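Local coordinates for protein SAM-dependent O-methyltransferase (Leptospira interrogans, PDB 2HNK) that binds S-adenosyl-L-homocysteine and probably transfers the methyl group of S-adenosyl-L-methionine to an oxygen atom of its substrate, at residues Phe151-Asp156 against Pro161-Leu166; Ser120-Leu125 against Lys157-Asn162; Ile65-Phe70 against Pro165-Leu170; Asp180-Asp185 against Arg202-Leu207. All blocks are in the same frame, centred on the assembly; numbering follows the deposited sequence.

Overall arrangement
Interactions 1, 2 and 3 share helix 160-170 and lie close together, with centres 5 to 8 Å apart. All three touch the bound S-adenosyl-L-homocysteine. Interaction 1 sets the end of strand 148-153 against the helix. Interaction 3 does the same for the neighbouring strand 63-67, and the two strands are paired through F152 and I67. Interaction 2 adds the start of helix 121-130, whose A121 packs on I67 and Y163. Interaction 4 stands apart, about 11 Å from interaction 1 between centres, and its V182 side chain is about 13 Å from the ligand. Y160 joins it to the pocket side by bonding D180 O.

Interaction 1 of 4, residues Phe151-Asp156 against Pro161-Leu166; sequences FFLDAD and PNYYPL. With SAH (S-adenosyl-L-homocysteine), chain O.
Y163 OH and the adenine amino group meet at one carboxylate oxygen, D156 OD1. The hydroxyl donates a hydrogen bond to D156 OD1 at 2.6 Å, on the syn lone pair. The carboxylate stands nearly upright to the phenol ring, with planes 86° apart. The ligand atom N6 lies 3.0 Å from D156 OD1 and 3.1 Å from Y163 OH. D156 holds CG between its backbone N and carbonyl carbon (chi1 56°), which turns the carboxylate to the tyrosine.

Below the hydroxyl the ring is packed by apolar groups. L153 CD1 comes 3.8 Å from Y163 CD2, and A155 CB also touches the ring at CE2. At the far end of the ligand, D154 OD2 accepts from the amino nitrogen N at 3.0 Å. The loop after strand 148-153 thus meets both ends of the ligand. The tyrosine bond fixes the D156 carboxylate beside N6, and should favour recognition of adenine.

Interaction 2 of 4, residues Ser120-Leu125 against Lys157-Asn162; sequences SALETL and KENYPN. With SAH (S-adenosyl-L-homocysteine), chain O.
L122 sets one methyl against N159, in the 3-10 turn before helix 160-170, and the other against N162 in that helix's first turn. CD1 comes 3.9 Å from N159 ND2, and the two side chains cross at about a right angle. CD2 lies 4.0 Å from N162 CB. In L122, CG points away from the carbonyl carbon (chi1 -69°), and the branch reaches across between the two asparagines. Both touches are by van der Waals contact.

The asparagines are tied to each other. N162 ND2 donates to N159 OD1 at 2.7 Å, and the acceptor lies in the N162 amide plane. The donor is tilted 21° from the N159 carbonyl plane. N159 ND2 is bonded in turn to D156, so the asparagine that L122 touches also holds a residue of the ligand site.

This is the adenine end of the S-adenosyl-L-homocysteine pocket in the modified Rossmann fold. Helix 121-130 begins here, after strand 114-118. A121 N donates to the adenine N1 at 3.2 Å, and A121 CB is 3.3 Å from the same atom. S120 is the N-cap of that helix: its OG accepts from E123 N at 3.3 Å, in a nearly straight bond (169°). Farther from L122, K157 NZ donates to Y160 OH at 3.1 Å. The same amine makes a salt bridge with D154.

Interaction 3 of 4, residues Ile65-Phe70 against Pro165-Leu170; sequences IEIGTF and PLILKL. With SAH (S-adenosyl-L-homocysteine), chain O.
I65 CD1 meets L170 CD1 at 4.4 Å, a loose touch between methyl ends near the close of helix 160-170. E66 points the other way. Its OE1 accepts from T69 OG1 at 2.8 Å on the anti lone pair, and its OE2 is bonded to S74, a ligand-binding residue.

I67 carries the closer touch. Its CD1 lies 3.8 Å from I167 CD1 and equally near I167 CG1, and the two side chains meet at a slant. I167 has CG1 turned from its carbonyl carbon (chi1 -70°), and this brings its end to the strand although its CB does not point there. The methyl groups meet in a fully buried layer, to which A121 and L125 of helix 121-130 also contribute.

G68 follows the strand. It has a backbone conformation (phi 103°, psi 103°) that suits glycine, and the ribose oxygen O4' packs close against it. G68 O accepts from the ligand amino nitrogen N at 3.0 Å. T69 O comes 3.3 Å from the ligand CA. F70 then touches the ligand, with CB 3.3 Å from O3', while its ring edge faces the carboxylate atom O.

The first Rossmann strand leading into a glycine-containing loop (motif I) that meets the bound S-adenosyl-L-homocysteine is typical of S-adenosylmethionine-dependent methyltransferases.

Interaction 4 of 4, residues Asp180-Asp185 against Arg202-Leu207; sequences DNVLWD and RKFNEL
N205 ND2 has two partners. It donates to V182 O at 2.9 Å, and Y15 OH of the second subunit is bonded to it as well. The V182 bond is well shaped. It lies in the carbonyl plane on a lone pair, with an N-H...O angle of 158°, and V182 O sits only 2° out of the N205 amide plane. N205 keeps CG anti to its carbonyl carbon (chi1 -68°), which extends the amide from the helix to the loop.

The other amide atom, N205 OD1, rests against the valine. It is 3.6 Å from both CB and CG1 of V182. V182 CG1 also reaches F204 CE2 at 4.2 Å, approaching the ring at a slant. The F204 ring meets Y160 edge-to-face, which links this contact to helix 160-170.

V182 occupies the second place of a type I beta turn from N181 to W184. The turn is closed by a weak bond from W184 N to N181 O. R202, one turn of helix back, packs on Y15 of the second subunit. The arrangement is a beta turn after strand 175-180 secured to helix 196-210 by an asparagine side chain, at the subunit interface of the dimer.

Interaction 1 of 4, residues Phe151-Asp156 against Pro161-Leu166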
# COMPACT_ATOMS: atom_id res chain seq x y z
N PHE C 151 -12.61 -0.80 3.94
CA PHE C 151 -13.46 -1.53 3.01
C PHE C 151 -12.64 -2.24 1.95
O PHE C 151 -11.65 -1.69 1.46
CB PHE C 151 -14.40 -0.58 2.29
CG PHE C 151 -15.73 -0.45 2.93
CD1 PHE C 151 -15.96 0.52 3.89
CD2 PHE C 151 -16.78 -1.28 2.55
CE1 PHE C 151 -17.23 0.66 4.48
CE2 PHE C 151 -18.04 -1.15 3.12
CZ PHE C 151 -18.26 -0.19 4.09
N PHE C 152 -13.06 -3.45 1.60
CA PHE C 152 -12.57 -4.11 0.40
C PHE C 152 -13.73 -4.29 -0.59
O PHE C 152 -14.68 -5.02 -0.32
CB PHE C 152 -11.95 -5.46 0.74
CG PHE C 152 -11.27 -6.14 -0.42
CD1 PHE C 152 -10.32 -5.46 -1.18
CD2 PHE C 152 -11.58 -7.45 -0.74
CE1 PHE C 152 -9.71 -6.08 -2.27
CE2 PHE C 152 -10.95 -8.08 -1.83
CZ PHE C 152 -10.02 -7.39 -2.59
N LEU C 153 -13.64 -3.60 -1.73
CA LEU C 153 -14.65 -3.68 -2.77
C LEU C 153 -14.22 -4.65 -3.89
O LEU C 153 -13.32 -4.35 -4.67
CB LEU C 153 -14.95 -2.29 -3.35
CG LEU C 153 -15.90 -2.22 -4.55
CD1 LEU C 153 -17.27 -2.87 -4.25
CD2 LEU C 153 -16.08 -0.78 -5.05
N ASP C 154 -14.92 -5.78 -3.96
CA ASP C 154 -14.64 -6.82 -4.94
C ASP C 154 -15.91 -7.59 -5.34
O ASP C 154 -15.89 -8.81 -5.48
CB ASP C 154 -13.60 -7.78 -4.37
CG ASP C 154 -12.98 -8.68 -5.43
OD1 ASP C 154 -13.05 -8.35 -6.63
OD2 ASP C 154 -12.42 -9.71 -5.04
N ALA C 155 -17.01 -6.87 -5.52
CA ALA C 155 -18.29 -7.49 -5.85
C ALA C 155 -18.64 -7.32 -7.33
O ALA C 155 -17.75 -7.32 -8.18
CB ALA C 155 -19.39 -6.94 -4.94
N ASP C 156 -19.93 -7.18 -7.63
CA ASP C 156 -20.37 -7.01 -9.01
C ASP C 156 -19.96 -5.63 -9.53
O ASP C 156 -20.29 -4.60 -8.94
CB ASP C 156 -21.88 -7.26 -9.16
CG ASP C 156 -22.71 -6.39 -8.24
OD1 ASP C 156 -22.42 -6.34 -7.03
OD2 ASP C 156 -23.67 -5.76 -8.75
N PRO C 161 -20.03 2.10 -8.94
CA PRO C 161 -20.43 3.49 -8.64
C PRO C 161 -21.59 3.62 -7.64
O PRO C 161 -21.75 4.67 -7.03
CB PRO C 161 -20.82 4.07 -10.01
CG PRO C 161 -21.05 2.90 -10.89
CD PRO C 161 -20.21 1.78 -10.37
N ASN C 162 -22.38 2.57 -7.44
CA ASN C 162 -23.44 2.60 -6.43
C ASN C 162 -22.97 2.22 -5.03
O ASN C 162 -23.53 2.69 -4.03
CB ASN C 162 -24.62 1.72 -6.86
CG ASN C 162 -25.20 2.16 -8.20
OD1 ASN C 162 -25.40 3.34 -8.44
ND2 ASN C 162 -25.43 1.20 -9.08
N TYR C 163 -21.94 1.37 -4.95
CA TYR C 163 -21.36 1.02 -3.65
C TYR C 163 -20.63 2.22 -3.05
O TYR C 163 -20.68 2.45 -1.84
CB TYR C 163 -20.42 -0.19 -3.78
CG TYR C 163 -21.15 -1.48 -4.11
CD1 TYR C 163 -22.14 -1.97 -3.25
CD2 TYR C 163 -20.86 -2.21 -5.27
CE1 TYR C 163 -22.82 -3.15 -3.54
CE2 TYR C 163 -21.53 -3.41 -5.56
CZ TYR C 163 -22.52 -3.86 -4.69
OH TYR C 163 -23.22 -5.02 -4.94
N TYR C 164 -19.99 3.00 -3.92
CA TYR C 164 -19.13 4.11 -3.51
C TYR C 164 -19.72 5.06 -2.45
O TYR C 164 -19.14 5.21 -1.38
CB TYR C 164 -18.60 4.86 -4.74
CG TYR C 164 -17.60 5.94 -4.40
CD1 TYR C 164 -16.34 5.61 -3.89
CD2 TYR C 164 -17.91 7.28 -4.60
CE1 TYR C 164 -15.42 6.62 -3.57
CE2 TYR C 164 -16.99 8.29 -4.29
CZ TYR C 164 -15.75 7.95 -3.77
OH TYR C 164 -14.84 8.93 -3.47
N PRO C 165 -20.87 5.71 -2.74
CA PRO C 165 -21.44 6.61 -1.71
C PRO C 165 -21.76 5.93 -0.38
O PRO C 165 -21.58 6.54 0.67
CB PRO C 165 -22.72 7.16 -2.37
CG PRO C 165 -23.02 6.21 -3.51
CD PRO C 165 -21.69 5.70 -3.98
N LEU C 166 -22.20 4.67 -0.42
CA LEU C 166 -22.47 3.88 0.80
C LEU C 166 -21.21 3.55 1.61
O LEU C 166 -21.23 3.56 2.86
CB LEU C 166 -23.22 2.59 0.44
CG LEU C 166 -24.50 2.60 -0.42
CD1 LEU C 166 -24.97 1.16 -0.69
CD2 LEU C 166 -25.64 3.40 0.22
N SAH O . -12.81 -11.44 -2.58
CA SAH O . -12.91 -12.74 -3.30
CB SAH O . -13.31 -12.51 -4.75
CG SAH O . -14.70 -11.90 -4.93
SD SAH O . -15.46 -12.52 -6.45
C SAH O . -11.63 -13.60 -3.20
O SAH O . -11.61 -14.76 -3.64
OXT SAH O . -10.61 -13.18 -2.67
C5' SAH O . -17.00 -11.60 -6.23
C4' SAH O . -18.01 -12.22 -5.28
O4' SAH O . -19.03 -11.28 -5.02
C3' SAH O . -18.69 -13.46 -5.84
O3' SAH O . -18.55 -14.51 -4.91
C2' SAH O . -20.15 -13.11 -5.99
O2' SAH O . -20.97 -14.18 -5.55
C1' SAH O . -20.30 -11.89 -5.09
N9 SAH O . -21.34 -10.94 -5.53
C8 SAH O . -21.80 -10.69 -6.81
N7 SAH O . -22.77 -9.74 -6.75
C5 SAH O . -22.94 -9.38 -5.45
C6 SAH O . -23.78 -8.46 -4.82
N6 SAH O . -24.64 -7.74 -5.52
N1 SAH O . -23.72 -8.32 -3.45
C2 SAH O . -22.83 -9.06 -2.70
N3 SAH O . -21.99 -9.97 -3.33
C4 SAH O . -22.05 -10.13 -4.68

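Interaction 2 of 4, residues Ser120-Leu125 against Lys157-Asn162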
# COMPACT_ATOMS: atom_id res chain seq x y z
N SER C 120 -28.05 -9.31 -1.01
CA SER C 120 -27.58 -8.17 -1.79
C SER C 120 -26.79 -7.18 -0.94
O SER C 120 -27.25 -6.76 0.13
CB SER C 120 -28.79 -7.48 -2.44
OG SER C 120 -28.66 -6.06 -2.42
N ALA C 121 -25.59 -6.82 -1.40
CA ALA C 121 -24.70 -5.94 -0.63
C ALA C 121 -25.21 -4.50 -0.56
O ALA C 121 -25.04 -3.84 0.47
CB ALA C 121 -23.29 -5.99 -1.16
N LEU C 122 -25.84 -4.01 -1.63
CA LEU C 122 -26.51 -2.71 -1.56
C LEU C 122 -27.46 -2.63 -0.37
O LEU C 122 -27.43 -1.66 0.39
CB LEU C 122 -27.23 -2.38 -2.87
CG LEU C 122 -26.37 -2.09 -4.12
CD1 LEU C 122 -27.25 -1.97 -5.36
CD2 LEU C 122 -25.51 -0.85 -3.95
N GLU C 123 -28.27 -3.67 -0.19
CA GLU C 123 -29.18 -3.79 0.95
C GLU C 123 -28.47 -3.93 2.28
O GLU C 123 -28.83 -3.26 3.25
CB GLU C 123 -30.04 -5.03 0.79
CG GLU C 123 -31.32 -4.82 0.03
CD GLU C 123 -32.24 -6.00 0.22
OE1 GLU C 123 -32.52 -6.70 -0.78
OE2 GLU C 123 -32.64 -6.24 1.40
N THR C 124 -27.48 -4.82 2.33
CA THR C 124 -26.74 -5.07 3.56
C THR C 124 -26.11 -3.78 4.07
O THR C 124 -26.13 -3.49 5.27
CB THR C 124 -25.68 -6.17 3.34
OG1 THR C 124 -26.33 -7.39 2.97
CG2 THR C 124 -24.86 -6.39 4.62
N LEU C 125 -25.57 -2.99 3.14
CA LEU C 125 -24.91 -1.75 3.50
C LEU C 125 -25.91 -0.68 3.93
O LEU C 125 -25.65 0.06 4.87
CB LEU C 125 -24.00 -1.26 2.36
CG LEU C 125 -22.81 -2.13 1.94
CD1 LEU C 125 -22.04 -1.42 0.83
CD2 LEU C 125 -21.88 -2.47 3.11
N LYS C 157 -19.22 -5.63 -10.64
CA LYS C 157 -18.47 -4.46 -11.11
C LYS C 157 -19.38 -3.34 -11.60
O LYS C 157 -19.07 -2.15 -11.41
CB LYS C 157 -17.49 -4.86 -12.21
CG LYS C 157 -16.67 -6.12 -11.93
CD LYS C 157 -15.84 -6.00 -10.65
CE LYS C 157 -15.20 -7.32 -10.26
NZ LYS C 157 -14.89 -7.37 -8.81
N GLU C 158 -20.50 -3.71 -12.22
CA GLU C 158 -21.43 -2.73 -12.77
C GLU C 158 -22.04 -1.86 -11.68
O GLU C 158 -22.46 -0.73 -11.94
CB GLU C 158 -22.53 -3.42 -13.58
CG GLU C 158 -23.49 -4.21 -12.72
CD GLU C 158 -24.41 -5.07 -13.54
OE1 GLU C 158 -24.06 -5.40 -14.70
OE2 GLU C 158 -25.49 -5.44 -13.01
N ASN C 159 -22.05 -2.38 -10.45
CA ASN C 159 -22.55 -1.66 -9.29
C ASN C 159 -21.53 -0.88 -8.46
O ASN C 159 -21.89 -0.30 -7.44
CB ASN C 159 -23.37 -2.58 -8.38
CG ASN C 159 -24.86 -2.53 -8.69
OD1 ASN C 159 -25.37 -1.51 -9.15
ND2 ASN C 159 -25.56 -3.62 -8.44
N TYR C 160 -20.26 -0.85 -8.91
CA TYR C 160 -19.20 -0.12 -8.19
C TYR C 160 -19.55 1.35 -7.91
O TYR C 160 -19.39 1.80 -6.78
CB TYR C 160 -17.86 -0.20 -8.95
CG TYR C 160 -16.94 -1.36 -8.60
CD1 TYR C 160 -17.43 -2.61 -8.22
CD2 TYR C 160 -15.54 -1.20 -8.69
CE1 TYR C 160 -16.56 -3.67 -7.91
CE2 TYR C 160 -14.67 -2.25 -8.40
CZ TYR C 160 -15.18 -3.48 -8.01
OH TYR C 160 -14.32 -4.51 -7.73
N PRO C 161 -20.03 2.10 -8.94
CA PRO C 161 -20.43 3.49 -8.64
C PRO C 161 -21.59 3.62 -7.64
O PRO C 161 -21.75 4.67 -7.03
CB PRO C 161 -20.82 4.07 -10.01
CG PRO C 161 -21.05 2.90 -10.89
CD PRO C 161 -20.21 1.78 -10.37
N ASN C 162 -22.38 2.57 -7.44
CA ASN C 162 -23.44 2.60 -6.43
C ASN C 162 -22.97 2.22 -5.03
O ASN C 162 -23.53 2.69 -4.03
CB ASN C 162 -24.62 1.72 -6.86
CG ASN C 162 -25.20 2.16 -8.20
OD1 ASN C 162 -25.40 3.34 -8.44
ND2 ASN C 162 -25.43 1.20 -9.08
N SAH O . -12.81 -11.44 -2.58
CA SAH O . -12.91 -12.74 -3.30
CB SAH O . -13.31 -12.51 -4.75
CG SAH O . -14.70 -11.90 -4.93
SD SAH O . -15.46 -12.52 -6.45
C SAH O . -11.63 -13.60 -3.20
O SAH O . -11.61 -14.76 -3.64
OXT SAH O . -10.61 -13.18 -2.67
C5' SAH O . -17.00 -11.60 -6.23
C4' SAH O . -18.01 -12.22 -5.28
O4' SAH O . -19.03 -11.28 -5.02
C3' SAH O . -18.69 -13.46 -5.84
O3' SAH O . -18.55 -14.51 -4.91
C2' SAH O . -20.15 -13.11 -5.99
O2' SAH O . -20.97 -14.18 -5.55
C1' SAH O . -20.30 -11.89 -5.09
N9 SAH O . -21.34 -10.94 -5.53
C8 SAH O . -21.80 -10.69 -6.81
N7 SAH O . -22.77 -9.74 -6.75
C5 SAH O . -22.94 -9.38 -5.45
C6 SAH O . -23.78 -8.46 -4.82
N6 SAH O . -24.64 -7.74 -5.52
N1 SAH O . -23.72 -8.32 -3.45
C2 SAH O . -22.83 -9.06 -2.70
N3 SAH O . -21.99 -9.97 -3.33
C4 SAH O . -22.05 -10.13 -4.68

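Interaction 3 of 4, residues Ile65-Phe70 against Pro165-Leu170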
# COMPACT_ATOMS: atom_id res chain seq x y z
N ILE C 65 -15.17 -4.14 6.30
CA ILE C 65 -16.25 -4.75 5.51
C ILE C 65 -15.74 -5.15 4.14
O ILE C 65 -15.21 -4.33 3.40
CB ILE C 65 -17.49 -3.84 5.37
CG1 ILE C 65 -18.11 -3.53 6.73
CG2 ILE C 65 -18.54 -4.49 4.44
CD1 ILE C 65 -19.26 -2.53 6.67
N GLU C 66 -15.91 -6.43 3.81
CA GLU C 66 -15.60 -6.95 2.49
C GLU C 66 -16.89 -7.10 1.70
O GLU C 66 -17.80 -7.82 2.11
CB GLU C 66 -14.85 -8.28 2.60
CG GLU C 66 -14.66 -9.00 1.27
CD GLU C 66 -13.77 -10.21 1.39
OE1 GLU C 66 -14.29 -11.35 1.52
OE2 GLU C 66 -12.54 -10.02 1.39
N ILE C 67 -16.95 -6.42 0.55
CA ILE C 67 -18.08 -6.51 -0.36
C ILE C 67 -17.69 -7.45 -1.50
O ILE C 67 -17.01 -7.04 -2.46
CB ILE C 67 -18.49 -5.13 -0.94
CG1 ILE C 67 -18.70 -4.08 0.17
CG2 ILE C 67 -19.76 -5.24 -1.78
CD1 ILE C 67 -18.52 -2.66 -0.31
N GLY C 68 -18.12 -8.71 -1.40
CA GLY C 68 -17.75 -9.73 -2.36
C GLY C 68 -16.68 -10.64 -1.80
O GLY C 68 -15.49 -10.29 -1.76
N THR C 69 -17.11 -11.83 -1.39
CA THR C 69 -16.28 -12.76 -0.64
C THR C 69 -15.85 -14.01 -1.40
O THR C 69 -14.73 -14.48 -1.22
CB THR C 69 -16.97 -13.12 0.70
OG1 THR C 69 -16.99 -11.94 1.51
CG2 THR C 69 -16.24 -14.23 1.45
N PHE C 70 -16.76 -14.55 -2.22
CA PHE C 70 -16.47 -15.74 -3.04
C PHE C 70 -15.99 -16.87 -2.13
O PHE C 70 -16.57 -17.08 -1.05
CB PHE C 70 -15.47 -15.38 -4.15
CG PHE C 70 -15.30 -16.43 -5.22
CD1 PHE C 70 -16.39 -17.18 -5.68
CD2 PHE C 70 -14.05 -16.65 -5.79
CE1 PHE C 70 -16.22 -18.14 -6.68
CE2 PHE C 70 -13.88 -17.62 -6.79
CZ PHE C 70 -14.97 -18.36 -7.23
N PRO C 165 -20.87 5.71 -2.74
CA PRO C 165 -21.44 6.61 -1.71
C PRO C 165 -21.76 5.93 -0.38
O PRO C 165 -21.58 6.54 0.67
CB PRO C 165 -22.72 7.16 -2.37
CG PRO C 165 -23.02 6.21 -3.51
CD PRO C 165 -21.69 5.70 -3.98
N LEU C 166 -22.20 4.67 -0.42
CA LEU C 166 -22.47 3.88 0.80
C LEU C 166 -21.21 3.55 1.61
O LEU C 166 -21.23 3.56 2.86
CB LEU C 166 -23.22 2.59 0.44
CG LEU C 166 -24.50 2.60 -0.42
CD1 LEU C 166 -24.97 1.16 -0.69
CD2 LEU C 166 -25.64 3.40 0.22
N ILE C 167 -20.13 3.23 0.89
CA ILE C 167 -18.82 2.99 1.50
C ILE C 167 -18.34 4.24 2.21
O ILE C 167 -17.87 4.19 3.34
CB ILE C 167 -17.77 2.56 0.43
CG1 ILE C 167 -18.10 1.16 -0.11
CG2 ILE C 167 -16.34 2.66 0.97
CD1 ILE C 167 -17.50 0.85 -1.46
N LEU C 168 -18.49 5.37 1.53
CA LEU C 168 -17.99 6.65 2.01
C LEU C 168 -18.74 7.11 3.26
O LEU C 168 -18.16 7.76 4.13
CB LEU C 168 -18.13 7.68 0.89
CG LEU C 168 -16.90 8.50 0.51
CD1 LEU C 168 -15.68 7.61 0.29
CD2 LEU C 168 -17.22 9.32 -0.74
N LYS C 169 -20.02 6.77 3.32
CA LYS C 169 -20.87 7.07 4.47
C LYS C 169 -20.54 6.16 5.66
O LYS C 169 -20.50 6.62 6.81
CB LYS C 169 -22.35 6.96 4.06
CG LYS C 169 -23.35 7.28 5.18
CD LYS C 169 -24.33 8.38 4.76
CE LYS C 169 -23.67 9.76 4.79
NZ LYS C 169 -24.40 10.77 3.95
N LEU C 170 -20.27 4.88 5.38
CA LEU C 170 -19.92 3.95 6.45
C LEU C 170 -18.50 4.14 6.98
O LEU C 170 -18.24 3.85 8.14
CB LEU C 170 -20.14 2.49 6.01
CG LEU C 170 -21.59 2.01 6.01
CD1 LEU C 170 -21.76 0.80 5.13
CD2 LEU C 170 -22.09 1.72 7.44
N SAH O . -12.81 -11.44 -2.58
CA SAH O . -12.91 -12.74 -3.30
CB SAH O . -13.31 -12.51 -4.75
CG SAH O . -14.70 -11.90 -4.93
SD SAH O . -15.46 -12.52 -6.45
C SAH O . -11.63 -13.60 -3.20
O SAH O . -11.61 -14.76 -3.64
OXT SAH O . -10.61 -13.18 -2.67
C5' SAH O . -17.00 -11.60 -6.23
C4' SAH O . -18.01 -12.22 -5.28
O4' SAH O . -19.03 -11.28 -5.02
C3' SAH O . -18.69 -13.46 -5.84
O3' SAH O . -18.55 -14.51 -4.91
C2' SAH O . -20.15 -13.11 -5.99
O2' SAH O . -20.97 -14.18 -5.55
C1' SAH O . -20.30 -11.89 -5.09
N9 SAH O . -21.34 -10.94 -5.53
C8 SAH O . -21.80 -10.69 -6.81
N7 SAH O . -22.77 -9.74 -6.75
C5 SAH O . -22.94 -9.38 -5.45
C6 SAH O . -23.78 -8.46 -4.82
N6 SAH O . -24.64 -7.74 -5.52
N1 SAH O . -23.72 -8.32 -3.45
C2 SAH O . -22.83 -9.06 -2.70
N3 SAH O . -21.99 -9.97 -3.33
C4 SAH O . -22.05 -10.13 -4.68

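Interaction 4 of 4, residues Asp180-Asp185 against Arg202-Leu207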
# COMPACT_ATOMS: atom_id res chain seq x y z
N ASP C 180 -10.83 -3.47 -5.78
CA ASP C 180 -10.26 -4.48 -6.66
C ASP C 180 -10.73 -4.35 -8.12
O ASP C 180 -11.81 -3.81 -8.38
CB ASP C 180 -10.60 -5.88 -6.12
CG ASP C 180 -9.59 -6.94 -6.56
OD1 ASP C 180 -8.37 -6.64 -6.50
OD2 ASP C 180 -10.02 -8.05 -6.97
N ASN C 181 -9.92 -4.85 -9.06
CA ASN C 181 -10.29 -4.95 -10.49
C ASN C 181 -10.46 -3.62 -11.22
O ASN C 181 -11.13 -3.56 -12.26
CB ASN C 181 -11.56 -5.80 -10.69
CG ASN C 181 -11.37 -7.25 -10.29
OD1 ASN C 181 -11.90 -7.70 -9.28
ND2 ASN C 181 -10.62 -7.98 -11.09
N VAL C 182 -9.82 -2.57 -10.72
CA VAL C 182 -10.01 -1.22 -11.24
C VAL C 182 -9.44 -1.01 -12.65
O VAL C 182 -9.73 -0.01 -13.30
CB VAL C 182 -9.50 -0.11 -10.25
CG1 VAL C 182 -10.38 -0.06 -8.99
CG2 VAL C 182 -8.02 -0.29 -9.90
N LEU C 183 -8.65 -1.97 -13.13
CA LEU C 183 -8.12 -1.90 -14.50
C LEU C 183 -8.86 -2.84 -15.46
O LEU C 183 -8.75 -2.70 -16.67
CB LEU C 183 -6.61 -2.13 -14.52
CG LEU C 183 -5.79 -1.02 -13.84
CD1 LEU C 183 -4.31 -1.36 -13.82
CD2 LEU C 183 -6.02 0.34 -14.49
N TRP C 184 -9.62 -3.79 -14.90
CA TRP C 184 -10.48 -4.70 -15.66
C TRP C 184 -9.78 -5.24 -16.92
O TRP C 184 -10.22 -5.01 -18.05
CB TRP C 184 -11.81 -4.02 -15.99
CG TRP C 184 -13.01 -4.92 -16.10
CD1 TRP C 184 -14.02 -4.80 -17.00
CD2 TRP C 184 -13.33 -6.06 -15.28
NE1 TRP C 184 -14.95 -5.79 -16.81
CE2 TRP C 184 -14.56 -6.58 -15.76
CE3 TRP C 184 -12.71 -6.70 -14.19
CZ2 TRP C 184 -15.18 -7.70 -15.19
CZ3 TRP C 184 -13.33 -7.81 -13.63
CH2 TRP C 184 -14.55 -8.30 -14.13
N ASP C 185 -8.68 -5.95 -16.68
CA ASP C 185 -7.83 -6.54 -17.73
C ASP C 185 -7.43 -5.53 -18.80
O ASP C 185 -7.20 -5.88 -19.96
CB ASP C 185 -8.51 -7.78 -18.33
CG ASP C 185 -7.53 -8.76 -18.93
OD1 ASP C 185 -6.39 -8.89 -18.43
OD2 ASP C 185 -7.90 -9.42 -19.91
N ARG C 202 -15.15 2.11 -14.86
CA ARG C 202 -14.76 3.43 -15.39
C ARG C 202 -15.41 4.58 -14.63
O ARG C 202 -14.73 5.54 -14.26
CB ARG C 202 -15.13 3.58 -16.87
CG ARG C 202 -14.15 2.97 -17.85
CD ARG C 202 -14.29 3.62 -19.23
NE ARG C 202 -13.75 2.74 -20.27
CZ ARG C 202 -14.49 1.93 -21.04
NH1 ARG C 202 -15.81 1.90 -20.92
NH2 ARG C 202 -13.90 1.16 -21.94
N LYS C 203 -16.72 4.48 -14.43
CA LYS C 203 -17.50 5.46 -13.67
C LYS C 203 -17.01 5.57 -12.23
O LYS C 203 -16.91 6.67 -11.68
CB LYS C 203 -18.98 5.07 -13.65
CG LYS C 203 -19.73 5.37 -14.93
CD LYS C 203 -21.21 5.13 -14.71
CE LYS C 203 -22.05 6.26 -15.26
NZ LYS C 203 -23.24 6.50 -14.39
N PHE C 204 -16.73 4.42 -11.62
CA PHE C 204 -16.16 4.38 -10.27
C PHE C 204 -14.81 5.11 -10.23
O PHE C 204 -14.61 5.99 -9.40
CB PHE C 204 -16.02 2.93 -9.79
CG PHE C 204 -15.29 2.79 -8.48
CD1 PHE C 204 -15.97 2.88 -7.27
CD2 PHE C 204 -13.92 2.56 -8.46
CE1 PHE C 204 -15.31 2.75 -6.06
CE2 PHE C 204 -13.23 2.42 -7.25
CZ PHE C 204 -13.93 2.51 -6.04
N ASN C 205 -13.90 4.76 -11.14
CA ASN C 205 -12.57 5.40 -11.17
C ASN C 205 -12.68 6.91 -11.33
O ASN C 205 -11.94 7.67 -10.72
CB ASN C 205 -11.67 4.80 -12.26
CG ASN C 205 -11.27 3.36 -11.98
OD1 ASN C 205 -11.40 2.88 -10.85
ND2 ASN C 205 -10.78 2.67 -13.00
N GLU C 206 -13.65 7.32 -12.15
CA GLU C 206 -13.93 8.71 -12.45
C GLU C 206 -14.46 9.45 -11.21
O GLU C 206 -13.98 10.53 -10.89
CB GLU C 206 -14.92 8.76 -13.62
CG GLU C 206 -15.28 10.12 -14.18
CD GLU C 206 -16.22 10.01 -15.40
OE1 GLU C 206 -17.39 9.51 -15.26
OE2 GLU C 206 -15.78 10.43 -16.51
N LEU C 207 -15.43 8.84 -10.53
CA LEU C 207 -15.98 9.39 -9.28
C LEU C 207 -14.90 9.64 -8.22
O LEU C 207 -14.84 10.70 -7.61
CB LEU C 207 -17.03 8.45 -8.68
CG LEU C 207 -18.48 8.50 -9.16
CD1 LEU C 207 -19.26 7.29 -8.63
CD2 LEU C 207 -19.15 9.82 -8.73